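Local coordinates for protein guanine nucleotide exchange factor SRM1 (Saccharomyces cerevisiae, PDB 3OF7) that promotes the exchange of GDP for GTP on the Ran-type GTPases GSP1 and GSP2, binds chromatin and serves RNA metabolism and nuclear export, at residues H268-T273 and L278-L283; I206-P211 and L217-E222. One frame throughout, in Å; residues are numbered along the deposited sequence.

Contact 1 of 2, residues H268-T273 and L278-L283; sequences HCFALT and LVSWGL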
loop_
_atom_site.group_PDB
_atom_site.type_symbol
_atom_site.label_atom_id
_atom_site.label_comp_id
_atom_site.label_asym_id
_atom_site.label_seq_id
_atom_site.Cartn_x
_atom_site.Cartn_y
_atom_site.Cartn_z
ATOM N N HIS A 268 3.271 -1.565 11.333
ATOM C CA HIS A 268 4.497 -2.364 11.312
ATOM C C HIS A 268 5.191 -2.174 9.974
ATOM O O HIS A 268 4.561 -1.739 8.999
ATOM C CB HIS A 268 4.222 -3.845 11.595
ATOM C CG HIS A 268 3.346 -4.512 10.579
ATOM N ND1 HIS A 268 3.793 -5.534 9.767
ATOM C CD2 HIS A 268 2.046 -4.316 10.256
ATOM C CE1 HIS A 268 2.806 -5.934 8.983
ATOM N NE2 HIS A 268 1.736 -5.212 9.261
ATOM N N CYS A 269 6.478 -2.505 9.924
ATOM C CA CYS A 269 7.318 -2.091 8.809
ATOM C C CYS A 269 8.314 -3.166 8.419
ATOM O O CYS A 269 8.628 -4.051 9.212
ATOM C CB CYS A 269 8.083 -0.821 9.189
ATOM S SG CYS A 269 7.059 0.505 9.848
ATOM N N PHE A 270 8.813 -3.064 7.192
ATOM C CA PHE A 270 9.788 -4.001 6.655
ATOM C C PHE A 270 10.934 -3.271 5.986
ATOM O O PHE A 270 10.743 -2.220 5.359
ATOM C CB PHE A 270 9.136 -4.933 5.638
ATOM C CG PHE A 270 8.158 -5.875 6.240
ATOM C CD1 PHE A 270 8.580 -7.100 6.733
ATOM C CD2 PHE A 270 6.813 -5.526 6.341
ATOM C CE1 PHE A 270 7.682 -7.974 7.312
ATOM C CE2 PHE A 270 5.906 -6.399 6.916
ATOM C CZ PHE A 270 6.337 -7.618 7.402
ATOM N N ALA A 271 12.128 -3.841 6.123
ATOM C CA ALA A 271 13.295 -3.363 5.394
ATOM C C ALA A 271 14.103 -4.560 4.900
ATOM O O ALA A 271 14.305 -5.534 5.629
ATOM C CB ALA A 271 14.141 -2.455 6.263
ATOM N N LEU A 272 14.533 -4.491 3.646
ATOM C CA LEU A 272 15.369 -5.529 3.056
ATOM C C LEU A 272 16.751 -4.930 2.837
ATOM O O LEU A 272 16.876 -3.871 2.223
ATOM C CB LEU A 272 14.768 -6.012 1.728
ATOM C CG LEU A 272 15.513 -7.048 0.877
ATOM C CD1 LEU A 272 15.604 -8.401 1.571
ATOM C CD2 LEU A 272 14.807 -7.194 -0.475
ATOM N N THR A 273 17.779 -5.597 3.357
ATOM C CA THR A 273 19.140 -5.060 3.290
ATOM C C THR A 273 19.821 -5.449 1.986
ATOM O O THR A 273 19.340 -6.322 1.262
ATOM C CB THR A 273 20.024 -5.531 4.473
ATOM O OG1 THR A 273 20.076 -6.964 4.497
ATOM C CG2 THR A 273 19.483 -5.007 5.794
ATOM N N LEU A 278 15.881 -9.696 5.527
ATOM C CA LEU A 278 14.632 -8.969 5.738
ATOM C C LEU A 278 14.384 -8.792 7.235
ATOM O O LEU A 278 14.378 -9.773 7.988
ATOM C CB LEU A 278 13.465 -9.721 5.085
ATOM C CG LEU A 278 12.054 -9.123 5.169
ATOM C CD1 LEU A 278 12.014 -7.748 4.519
ATOM C CD2 LEU A 278 11.022 -10.063 4.526
ATOM N N VAL A 279 14.188 -7.543 7.652
ATOM C CA VAL A 279 13.860 -7.228 9.048
ATOM C C VAL A 279 12.489 -6.549 9.154
ATOM O O VAL A 279 12.029 -5.905 8.206
ATOM C CB VAL A 279 14.945 -6.324 9.726
ATOM C CG1 VAL A 279 16.281 -7.077 9.854
ATOM C CG2 VAL A 279 15.130 -5.018 8.973
ATOM N N SER A 280 11.850 -6.690 10.314
ATOM C CA SER A 280 10.596 -5.995 10.592
ATOM C C SER A 280 10.589 -5.396 11.991
ATOM O O SER A 280 11.364 -5.815 12.863
ATOM C CB SER A 280 9.407 -6.940 10.422
ATOM O OG SER A 280 9.569 -8.091 11.226
ATOM N N TRP A 281 9.725 -4.405 12.195
ATOM C CA TRP A 281 9.514 -3.804 13.512
ATOM C C TRP A 281 8.114 -3.209 13.612
ATOM O O TRP A 281 7.432 -3.029 12.601
ATOM C CB TRP A 281 10.569 -2.729 13.812
ATOM C CG TRP A 281 10.491 -1.513 12.931
ATOM C CD1 TRP A 281 9.917 -0.313 13.247
ATOM C CD2 TRP A 281 11.006 -1.371 11.598
ATOM N NE1 TRP A 281 10.043 0.564 12.204
ATOM C CE2 TRP A 281 10.702 -0.055 11.175
ATOM C CE3 TRP A 281 11.693 -2.223 10.722
ATOM C CZ2 TRP A 281 11.061 0.434 9.910
ATOM C CZ3 TRP A 281 12.044 -1.737 9.451
ATOM C CH2 TRP A 281 11.731 -0.419 9.066
ATOM N N GLY A 282 7.702 -2.891 14.837
ATOM C CA GLY A 282 6.413 -2.253 15.076
ATOM C C GLY A 282 5.389 -3.226 15.628
ATOM O O GLY A 282 5.736 -4.184 16.335
ATOM N N LEU A 283 4.126 -2.985 15.302
ATOM C CA LEU A 283 3.025 -3.722 15.913
ATOM C C LEU A 283 3.060 -5.199 15.529
ATOM O O LEU A 283 3.222 -5.532 14.354
ATOM C CB LEU A 283 1.688 -3.090 15.511
ATOM C CG LEU A 283 0.420 -3.718 16.102
ATOM C CD1 LEU A 283 0.336 -3.490 17.631
ATOM C CD2 LEU A 283 -0.816 -3.202 15.379
#
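C269 lays its CB over one face of the W281 indole, 3.5 Å from the centroid of the six-membered ring and only 20° off the ring normal, a CH-pi contact. Its SG sits obliquely beside the five-membered ring, 4.3 Å from that centroid, a sulfur-aromatic contact. With CG of W281 between the backbone N and the carbonyl carbon (chi1 66°), the indole runs back across the face carrying C269 and A271, toward strand 268-273, and meets A271 CB at its edge, in plane, 3.9 Å from CZ3. V279 CG2 touches A271 CB on the same face of the sheet. The indole N-H is satisfied elsewhere, by the carbonyl of Q235, and the ring also meets that of F254. Strands 268-273 and 278-281 form an antiparallel hairpin, the middle pair of a four-stranded blade in the RCC1-like beta-propeller, and the boundary between RCC1 repeats 4 and 5 falls in the turn that joins them. Two hydrogen-bonded pairs, C269 with W281 and A271 with V279, hold the register; the bond from V279 N to A271 O is 2.9 Å and nearly straight at 173°. On the other face, F270 presents CE1 to S280 CB at 3.7 Å and CD1 to L278 CD1, both approaching the ring obliquely. S280 OG bonds to the carbonyl of C289. At the corner, G282 CA lies 4.2 Å from H268 CA; a CB on G282 would run into H268 CA and, at these backbone angles, into the carbonyl oxygen of W281.

Contact 2 of 2, residues I206-P211 and L217-E222; sequences IVQLAP and LFLDEE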
loop_
_atom_site.group_PDB
_atom_site.type_symbol
_atom_site.label_atom_id
_atom_site.label_comp_id
_atom_site.label_asym_id
_atom_site.label_seq_id
_atom_site.Cartn_x
_atom_site.Cartn_y
_atom_site.Cartn_z
ATOM N N ILE A 206 16.283 11.070 -1.677
ATOM C CA ILE A 206 15.294 10.057 -1.317
ATOM C C ILE A 206 14.946 9.260 -2.578
ATOM O O ILE A 206 14.747 9.845 -3.646
ATOM C CB ILE A 206 14.035 10.702 -0.698
ATOM C CG1 ILE A 206 14.417 11.540 0.534
ATOM C CG2 ILE A 206 12.977 9.621 -0.361
ATOM C CD1 ILE A 206 15.299 10.783 1.566
ATOM N N VAL A 207 14.897 7.938 -2.448
ATOM C CA VAL A 207 14.687 7.043 -3.595
ATOM C C VAL A 207 13.382 6.231 -3.530
ATOM O O VAL A 207 12.884 5.765 -4.562
ATOM C CB VAL A 207 15.890 6.084 -3.796
ATOM C CG1 VAL A 207 17.185 6.879 -4.012
ATOM C CG2 VAL A 207 16.035 5.098 -2.619
ATOM N N GLN A 208 12.829 6.070 -2.327
ATOM C CA GLN A 208 11.627 5.251 -2.145
ATOM C C GLN A 208 10.804 5.660 -0.927
ATOM O O GLN A 208 11.356 6.076 0.099
ATOM C CB GLN A 208 11.986 3.771 -2.036
ATOM C CG GLN A 208 10.792 2.839 -2.268
ATOM C CD GLN A 208 11.022 1.424 -1.798
ATOM O OE1 GLN A 208 12.035 1.108 -1.166
ATOM N NE2 GLN A 208 10.070 0.553 -2.101
ATOM N N LEU A 209 9.487 5.513 -1.055
ATOM C CA LEU A 209 8.550 5.788 0.038
ATOM C C LEU A 209 7.866 4.502 0.488
ATOM O O LEU A 209 7.714 3.571 -0.310
ATOM C CB LEU A 209 7.489 6.796 -0.413
ATOM C CG LEU A 209 7.929 8.037 -1.194
ATOM C CD1 LEU A 209 6.720 8.825 -1.683
ATOM C CD2 LEU A 209 8.823 8.944 -0.345
ATOM N N ALA A 210 7.460 4.448 1.756
ATOM C CA ALA A 210 6.587 3.358 2.234
ATOM C C ALA A 210 5.577 3.898 3.256
ATOM O O ALA A 210 5.943 4.150 4.411
ATOM C CB ALA A 210 7.412 2.213 2.835
ATOM N N PRO A 211 4.310 4.097 2.828
ATOM C CA PRO A 211 3.286 4.637 3.721
ATOM C C PRO A 211 2.669 3.603 4.656
ATOM O O PRO A 211 2.435 2.457 4.267
ATOM C CB PRO A 211 2.215 5.156 2.760
ATOM C CG PRO A 211 2.357 4.299 1.534
ATOM C CD PRO A 211 3.823 3.957 1.439
ATOM N N LEU A 217 7.627 5.938 5.875
ATOM C CA LEU A 217 9.059 5.649 5.837
ATOM C C LEU A 217 9.652 6.193 4.538
ATOM O O LEU A 217 8.963 6.254 3.524
ATOM C CB LEU A 217 9.303 4.147 5.913
ATOM C CG LEU A 217 8.716 3.336 7.075
ATOM C CD1 LEU A 217 9.123 1.911 6.920
ATOM C CD2 LEU A 217 9.212 3.879 8.413
ATOM N N PHE A 218 10.920 6.603 4.598
ATOM C CA PHE A 218 11.678 7.067 3.428
ATOM C C PHE A 218 12.993 6.296 3.381
ATOM O O PHE A 218 13.568 5.960 4.429
ATOM C CB PHE A 218 12.018 8.570 3.505
ATOM C CG PHE A 218 10.833 9.487 3.702
ATOM C CD1 PHE A 218 10.196 10.069 2.610
ATOM C CD2 PHE A 218 10.379 9.803 4.983
ATOM C CE1 PHE A 218 9.113 10.938 2.779
ATOM C CE2 PHE A 218 9.286 10.662 5.167
ATOM C CZ PHE A 218 8.651 11.231 4.063
ATOM N N LEU A 219 13.468 6.023 2.165
ATOM C CA LEU A 219 14.770 5.387 1.947
ATOM C C LEU A 219 15.624 6.313 1.089
ATOM O O LEU A 219 15.127 6.895 0.119
ATOM C CB LEU A 219 14.602 4.040 1.236
ATOM C CG LEU A 219 15.847 3.194 0.930
ATOM C CD1 LEU A 219 16.604 2.792 2.209
ATOM C CD2 LEU A 219 15.426 1.939 0.153
ATOM N N ASP A 220 16.896 6.469 1.448
ATOM C CA ASP A 220 17.777 7.323 0.639
ATOM C C ASP A 220 18.822 6.529 -0.141
ATOM O O ASP A 220 18.919 5.308 -0.004
ATOM C CB ASP A 220 18.375 8.481 1.457
ATOM C CG ASP A 220 19.496 8.053 2.383
ATOM O OD1 ASP A 220 19.991 6.913 2.274
ATOM O OD2 ASP A 220 19.884 8.884 3.237
ATOM N N GLU A 221 19.600 7.240 -0.958
ATOM C CA GLU A 221 20.600 6.624 -1.841
ATOM C C GLU A 221 21.604 5.719 -1.135
ATOM O O GLU A 221 22.030 4.722 -1.712
ATOM C CB GLU A 221 21.374 7.694 -2.606
ATOM C CG GLU A 221 20.556 8.520 -3.557
ATOM C CD GLU A 221 21.402 9.576 -4.239
ATOM O OE1 GLU A 221 21.847 9.327 -5.381
ATOM O OE2 GLU A 221 21.636 10.637 -3.627
ATOM N N GLU A 222 21.992 6.065 0.095
ATOM C CA GLU A 222 22.982 5.260 0.831
ATOM C C GLU A 222 22.359 4.109 1.627
ATOM O O GLU A 222 23.071 3.282 2.206
ATOM C CB GLU A 222 23.889 6.138 1.722
ATOM C CG GLU A 222 23.235 6.689 3.000
ATOM C CD GLU A 222 24.256 7.175 4.034
ATOM O OE1 GLU A 222 25.426 6.746 3.978
ATOM O OE2 GLU A 222 23.885 7.995 4.902
#
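V207 and Q208 both face L219 across the antiparallel strands 206-211 and 217-220, whose short axes approach to 4.5 Å, with 151° between their N-to-C directions. This is a classic beta bulge: the register shifts by one between the I206-D220 and Q208-L219 pairs. L219 O takes a nearly straight bond from V207 N, which lies in the plane of that carbonyl (2.8 Å, 177°), and a weak one from Q208 N at 3.5 Å. Beyond the bulge the ladder is regular, with A210 and L217 exchanging two backbone bonds. The side chains of L209 and F218 share a face and cross obliquely, L209 CD2 coming to 3.4 Å from F218 CD1. I206 places CG2 at the edge of the same ring, near its plane and 4.1 Å from CD1, because CG2 lies anti to the backbone N (chi1 -57°, measured to CG1) while the CG1 branch carries CD1 to D220 CB (3.8 Å). An alanine in place of I206 would keep neither branch, which would probably open a gap beside the F218 ring and D220 CB. V207 CG1 packs crosswise on E221 CG. On the opposite face, Q208 runs extended past L219, with OE1 3.7 Å from L219 CD2; its amide is held by the backbone N of I262 and the hydroxyl of Y23. D220 OD2 bonds to S202 OG. The hairpin begins a four-stranded propeller blade: strand 225-229 follows strand 215-220 in the sheet, strand 159-164 packs against I206, L209 and F218, and strand 259-264 lies against Q208, A210, L217 and L219.

In the fold
Both contacts are buried antiparallel hairpins in successive blades of the propeller, their centres 14 Å apart. Contact 2 pairs the first two strands of its blade, contact 1 the second and third of the next. They meet through L217: its CD1 lies 3.7 Å from C269 CB and 3.9 Å from W281 CZ2, so an aliphatic group of one blade joins the cysteine-tryptophan packing of the other. Neither lies at the surface, yet their chemistry differs. Contact 1 keeps an unbroken register and centres on indole and sulfur, whereas contact 2 is interrupted by a bulge, packs aliphatic groups around a phenylalanine, and carries acidic side chains, D220 and E221, at the end away from the hairpin turn.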